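Local coordinates for protein nourseothricin acetyltransferase (Streptomyces noursei, PDB 5C82) that probably acetylates nourseothricin with acetyl coenzyme A as the donor, the modification by which its Streptomyces host would resist this antibiotic, at residues D33-V38 against V50-P55; L144-V149 against L183-P188. The protein carries 1 engineered substitution. One frame throughout, in Å; residues are numbered along the deposited sequence. Where two conformers were deposited one is given.

Contact 1. Residues D33-V38 against V50-P55; sequences DTVFRV and VPVDPP
Val35 and Val50 face each other as a hydrogen-bonded antiparallel pair, and the tight part of this contact is built around them. Val50 N gives a nearly straight bond to Val35 O, at 2.8 Å, while Val35 N returns one to Val50 O at 3.0 Å in the plane of that carbonyl. On the face carrying these two valines, CG2 of Val35 sits 3.8 Å from CG2 of Val50 and equally close to CG1 of Val52, whose side chain crosses it at about a right angle. Val35 CG1 is anti to the carbonyl carbon (chi1 -61°), which leaves CG2 between the backbone N and that carbon, in touch with both neighbours. The strands are 34-40 and 44-58, consecutive arms of a beta hairpin in a small three-stranded antiparallel sheet apart from the main sheet of this GNAT-family protein. Beyond Thr34 and Pro51, whose side chains diverge, the pairing is less regular: Val52 N still reaches Asp33 O at 2.8 Å, but from well above the carbonyl plane. Thr34 OG1 turns to Glu49. The exposed ends are looser. Pro55 follows the cis peptide that joins Asp53 to Pro54, and on the other flank the extended start of Arg37 (chi1 -177°) bends at chi3, so that Val50 CG2 lies under one face of the guanidinium, toward its rim.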
loop_
_atom_site.group_PDB
_atom_site.type_symbol
_atom_site.label_atom_id
_atom_site.label_comp_id
_atom_site.label_asym_id
_atom_site.label_seq_id
_atom_site.Cartn_x
_atom_site.Cartn_y
_atom_site.Cartn_z
ATOM N N ASP A 33 11.640 23.434 5.348
ATOM C CA ASP A 33 11.575 24.123 6.645
ATOM C C ASP A 33 10.459 23.520 7.512
ATOM O O ASP A 33 10.321 23.898 8.676
ATOM C CB ASP A 33 11.307 25.634 6.431
ATOM C CG ASP A 33 12.354 26.381 5.624
ATOM O OD1 ASP A 33 13.540 26.362 6.022
ATOM O OD2 ASP A 33 11.980 27.027 4.623
ATOM N N THR A 34 9.642 22.603 6.940
ATOM C CA THR A 34 8.505 21.964 7.646
ATOM C C THR A 34 8.400 20.493 7.252
ATOM O O THR A 34 8.972 20.101 6.242
ATOM C CB THR A 34 7.135 22.659 7.372
ATOM O OG1 THR A 34 6.752 22.439 6.027
ATOM C CG2 THR A 34 7.118 24.151 7.661
ATOM N N VAL A 35 7.674 19.686 8.056
ATOM C CA VAL A 35 7.396 18.262 7.814
ATOM C C VAL A 35 5.993 18.003 8.335
ATOM O O VAL A 35 5.495 18.768 9.165
ATOM C CB VAL A 35 8.424 17.234 8.439
ATOM C CG1 VAL A 35 9.846 17.423 7.896
ATOM C CG2 VAL A 35 8.406 17.253 9.978
ATOM N N PHE A 36 5.351 16.943 7.857
ATOM C CA PHE A 36 4.049 16.560 8.391
ATOM C C PHE A 36 4.355 15.465 9.386
ATOM O O PHE A 36 4.922 14.424 9.015
ATOM C CB PHE A 36 3.072 16.111 7.303
ATOM C CG PHE A 36 2.439 17.263 6.544
ATOM C CD1 PHE A 36 3.100 17.862 5.474
ATOM C CD2 PHE A 36 1.161 17.723 6.877
ATOM C CE1 PHE A 36 2.505 18.910 4.760
ATOM C CE2 PHE A 36 0.564 18.765 6.161
ATOM C CZ PHE A 36 1.234 19.346 5.096
ATOM N N ARG A 37 4.145 15.784 10.670
ATOM C CA ARG A 37 4.360 14.865 11.781
ATOM C C ARG A 37 3.134 13.988 11.831
ATOM O O ARG A 37 1.999 14.488 11.777
ATOM C CB ARG A 37 4.527 15.632 13.118
ATOM C CG ARG A 37 4.829 14.715 14.318
ATOM C CD ARG A 37 5.085 15.514 15.577
ATOM N NE ARG A 37 6.399 16.163 15.550
ATOM C CZ ARG A 37 6.754 17.180 16.332
ATOM N NH1 ARG A 37 5.891 17.690 17.205
ATOM N NH2 ARG A 37 7.967 17.706 16.233
ATOM N N VAL A 38 3.376 12.675 11.872
ATOM C CA VAL A 38 2.337 11.658 11.915
ATOM C C VAL A 38 2.247 11.143 13.357
ATOM O O VAL A 38 3.253 10.714 13.926
ATOM C CB VAL A 38 2.584 10.515 10.883
ATOM C CG1 VAL A 38 1.559 9.407 11.039
ATOM C CG2 VAL A 38 2.591 11.045 9.449
ATOM N N VAL A 50 4.617 20.711 10.960
ATOM C CA VAL A 50 5.438 21.296 12.004
ATOM C C VAL A 50 6.720 21.906 11.437
ATOM O O VAL A 50 7.314 21.324 10.520
ATOM C CB VAL A 50 5.753 20.287 13.153
ATOM C CG1 VAL A 50 4.519 20.001 14.026
ATOM C CG2 VAL A 50 6.368 18.992 12.627
ATOM N N PRO A 51 7.197 23.053 11.984
ATOM C CA PRO A 51 8.488 23.586 11.514
ATOM C C PRO A 51 9.648 22.684 11.949
ATOM O O PRO A 51 9.539 21.993 12.961
ATOM C CB PRO A 51 8.581 24.962 12.188
ATOM C CG PRO A 51 7.719 24.856 13.413
ATOM C CD PRO A 51 6.631 23.869 13.087
ATOM N N VAL A 52 10.737 22.657 11.163
ATOM C CA VAL A 52 11.949 21.909 11.495
ATOM C C VAL A 52 13.133 22.857 11.407
ATOM O O VAL A 52 13.264 23.575 10.412
ATOM C CB VAL A 52 12.197 20.586 10.695
ATOM C CG1 VAL A 52 11.267 19.469 11.151
ATOM C CG2 VAL A 52 12.117 20.792 9.181
ATOM N N ASP A 53 13.972 22.889 12.450
ATOM C CA ASP A 53 15.178 23.712 12.438
ATOM C C ASP A 53 16.400 22.947 13.003
ATOM O O ASP A 53 16.327 22.435 14.118
ATOM C CB ASP A 53 14.994 25.077 13.090
ATOM C CG ASP A 53 16.180 25.975 12.805
ATOM O OD1 ASP A 53 16.258 26.519 11.678
ATOM O OD2 ASP A 53 17.091 26.031 13.650
ATOM N N PRO A 54 17.520 22.832 12.254
ATOM C CA PRO A 54 17.790 23.368 10.902
ATOM C C PRO A 54 16.890 22.753 9.815
ATOM O O PRO A 54 16.291 21.701 10.064
ATOM C CB PRO A 54 19.275 23.033 10.693
ATOM C CG PRO A 54 19.507 21.816 11.563
ATOM C CD PRO A 54 18.687 22.091 12.779
ATOM N N PRO A 55 16.768 23.356 8.605
ATOM C CA PRO A 55 15.935 22.713 7.567
ATOM C C PRO A 55 16.397 21.284 7.264
ATOM O O PRO A 55 17.571 20.961 7.421
ATOM C CB PRO A 55 16.089 23.633 6.347
ATOM C CG PRO A 55 16.565 24.949 6.908
ATOM C CD PRO A 55 17.416 24.582 8.091
#

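Contact 2. Residues L144-V149 against L183-P188; sequences LEVTNV and LYMSMP
Val146 O receives Leu183 N at 2.8 Å, the donor tilted from the carbonyl plane, and Val146 N answers with a bond of the same length to Leu183 O. Two residues along, Leu144 and Met185 (modelled as selenomethionine) repeat the reciprocal pair: Met185 N to Leu144 O and Leu144 N to Met185 O, each 2.9 Å. Between them Glu145 and Tyr184 form the non-hydrogen-bonded pair. Here Glu145 CG comes to the edge of the tyrosine ring, 3.4 Å from CE1 of Tyr184. With CG anti to the backbone N (chi1 -175°) and a bend at chi2, the glutamate runs past that edge, and its OE2 is hydrogen-bonded to Tyr172. The tyrosine side chain also packs on Tyr184 of the second subunit, so this face of the sheet reaches the dimer contact. The opposite face is apolar: Leu144 CD1 lies beside Met185 CB, and Val146 CG1 meets the selenium of Met185 at 4.2 Å, with helix 151-158 packed against this layer through Ile154 and Tyr157. Just past the end of strand 141-147, Asn148 CA takes Leu183 CD1 at 3.7 Å. Asn148 OD1 accepts a bond from Gln181 N, tying the turn after the strand back to its partner. These are neighbouring antiparallel strands, 141-147 and 182-188, within the central mixed sheet of the GNAT fold.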
loop_
_atom_site.group_PDB
_atom_site.type_symbol
_atom_site.label_atom_id
_atom_site.label_comp_id
_atom_site.label_asym_id
_atom_site.label_seq_id
_atom_site.Cartn_x
_atom_site.Cartn_y
_atom_site.Cartn_z
ATOM N N LEU A 144 -0.843 8.086 -5.387
ATOM C CA LEU A 144 0.598 8.235 -5.177
ATOM C C LEU A 144 0.971 8.061 -3.716
ATOM O O LEU A 144 0.140 8.192 -2.814
ATOM C CB LEU A 144 1.159 9.562 -5.764
ATOM C CG LEU A 144 0.647 10.881 -5.150
ATOM C CD1 LEU A 144 1.469 11.270 -3.878
ATOM C CD2 LEU A 144 0.691 11.998 -6.177
ATOM N N GLU A 145 2.246 7.809 -3.504
ATOM C CA GLU A 145 2.880 7.685 -2.215
ATOM C C GLU A 145 3.860 8.838 -2.136
ATOM O O GLU A 145 4.475 9.187 -3.145
ATOM C CB GLU A 145 3.613 6.355 -2.155
ATOM C CG GLU A 145 4.224 6.042 -0.806
ATOM C CD GLU A 145 5.713 6.286 -0.817
ATOM O OE1 GLU A 145 6.467 5.408 -1.301
ATOM O OE2 GLU A 145 6.120 7.383 -0.378
ATOM N N VAL A 146 3.987 9.451 -0.935
ATOM C CA VAL A 146 4.912 10.544 -0.663
ATOM C C VAL A 146 5.370 10.487 0.806
ATOM O O VAL A 146 4.547 10.283 1.708
ATOM C CB VAL A 146 4.368 11.937 -1.098
ATOM C CG1 VAL A 146 3.056 12.308 -0.395
ATOM C CG2 VAL A 146 5.424 13.030 -0.923
ATOM N N THR A 147 6.689 10.623 1.045
ATOM C CA THR A 147 7.198 10.645 2.411
ATOM C C THR A 147 6.641 11.870 3.138
ATOM O O THR A 147 6.514 12.945 2.544
ATOM C CB THR A 147 8.729 10.548 2.483
ATOM O OG1 THR A 147 9.087 10.684 3.854
ATOM C CG2 THR A 147 9.451 11.652 1.665
ATOM N N ASN A 148 6.283 11.682 4.417
ATOM C CA ASN A 148 5.739 12.711 5.296
ATOM C C ASN A 148 6.690 13.935 5.444
ATOM O O ASN A 148 6.237 15.045 5.748
ATOM C CB ASN A 148 5.415 12.089 6.671
ATOM C CG ASN A 148 6.664 11.798 7.455
ATOM O OD1 ASN A 148 7.485 10.981 7.058
ATOM N ND2 ASN A 148 6.920 12.585 8.485
ATOM N N VAL A 149 7.998 13.720 5.256
ATOM C CA VAL A 149 8.980 14.806 5.356
ATOM C C VAL A 149 8.973 15.698 4.114
ATOM O O VAL A 149 9.457 16.836 4.188
ATOM C CB VAL A 149 10.402 14.344 5.740
ATOM C CG1 VAL A 149 10.409 13.712 7.139
ATOM C CG2 VAL A 149 11.022 13.424 4.687
ATOM N N LEU A 183 2.855 8.482 2.992
ATOM C CA LEU A 183 1.534 9.100 2.939
ATOM C C LEU A 183 0.941 8.800 1.578
ATOM O O LEU A 183 1.645 8.872 0.551
ATOM C CB LEU A 183 1.557 10.616 3.202
ATOM C CG LEU A 183 2.201 11.129 4.503
ATOM C CD1 LEU A 183 2.088 12.641 4.569
ATOM C CD2 LEU A 183 1.608 10.449 5.795
ATOM N N TYR A 184 -0.346 8.442 1.577
ATOM C CA TYR A 184 -1.061 8.078 0.363
ATOM C C TYR A 184 -2.045 9.151 -0.060
ATOM O O TYR A 184 -2.760 9.691 0.780
ATOM C CB TYR A 184 -1.723 6.699 0.525
ATOM C CG TYR A 184 -0.738 5.578 0.827
ATOM C CD1 TYR A 184 0.540 5.581 0.281
ATOM C CD2 TYR A 184 -1.130 4.456 1.558
ATOM C CE1 TYR A 184 1.423 4.530 0.504
ATOM C CE2 TYR A 184 -0.245 3.406 1.799
ATOM C CZ TYR A 184 1.034 3.456 1.279
ATOM O OH TYR A 184 1.917 2.422 1.470
HETATM N N MSE A 185 -2.002 9.542 -1.355
HETATM C CA MSE A 185 -2.904 10.576 -1.874
HETATM C C MSE A 185 -3.550 10.115 -3.157
HETATM O O MSE A 185 -2.927 9.420 -3.965
HETATM C CB MSE A 185 -2.190 11.935 -2.061
HETATM C CG MSE A 185 -1.458 12.437 -0.795
HETATM SE SE MSE A 185 -0.623 14.151 -1.052
HETATM C CE MSE A 185 -2.285 15.332 -0.998
ATOM N N SER A 186 -4.811 10.468 -3.338
ATOM C CA SER A 186 -5.513 10.057 -4.533
ATOM C C SER A 186 -6.311 11.192 -5.139
ATOM O O SER A 186 -6.634 12.173 -4.468
ATOM C CB SER A 186 -6.412 8.855 -4.266
ATOM O OG SER A 186 -7.458 9.206 -3.374
HETATM N N MSE A 187 -6.659 11.011 -6.415
HETATM C CA MSE A 187 -7.479 11.932 -7.175
HETATM C C MSE A 187 -8.400 11.107 -8.046
HETATM O O MSE A 187 -7.870 10.244 -8.747
HETATM C CB MSE A 187 -6.570 12.773 -8.082
HETATM C CG MSE A 187 -7.254 13.899 -8.708
HETATM SE SE MSE A 187 -6.001 14.863 -9.798
HETATM C CE MSE A 187 -5.899 13.711 -11.387
ATOM N N PRO A 188 -9.735 11.381 -8.110
ATOM C CA PRO A 188 -10.573 10.669 -9.090
ATOM C C PRO A 188 -10.125 11.057 -10.508
ATOM O O PRO A 188 -9.685 12.192 -10.732
ATOM C CB PRO A 188 -11.994 11.171 -8.798
ATOM C CG PRO A 188 -11.831 12.445 -8.087
ATOM C CD PRO A 188 -10.511 12.397 -7.371
#

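After strand 11-14 of the main sheet and helix 20-25, the chain enters contact 1 at 33-38 and turns back within a dozen residues to 50-55, closing a short hairpin loop. It then lays down strands 79-85, 91-100 and 105-113 of the main sheet and helix 122-137 before contact 2 opens at 144-149; helix 151-158 and strand 163-168 follow before 183-188 closes that longer loop. The two contacts are therefore in series, neither nested nor crossed, with centres about 17 Å apart. They nevertheless touch: Asn148 ND2 probably hydrogen-bonds Phe36 O at 2.8 Å, and Val38 CG2 packs on Leu183 CD2 at 3.8 Å. Through strand 34-40 the small sheet is thus docked on the central sheet.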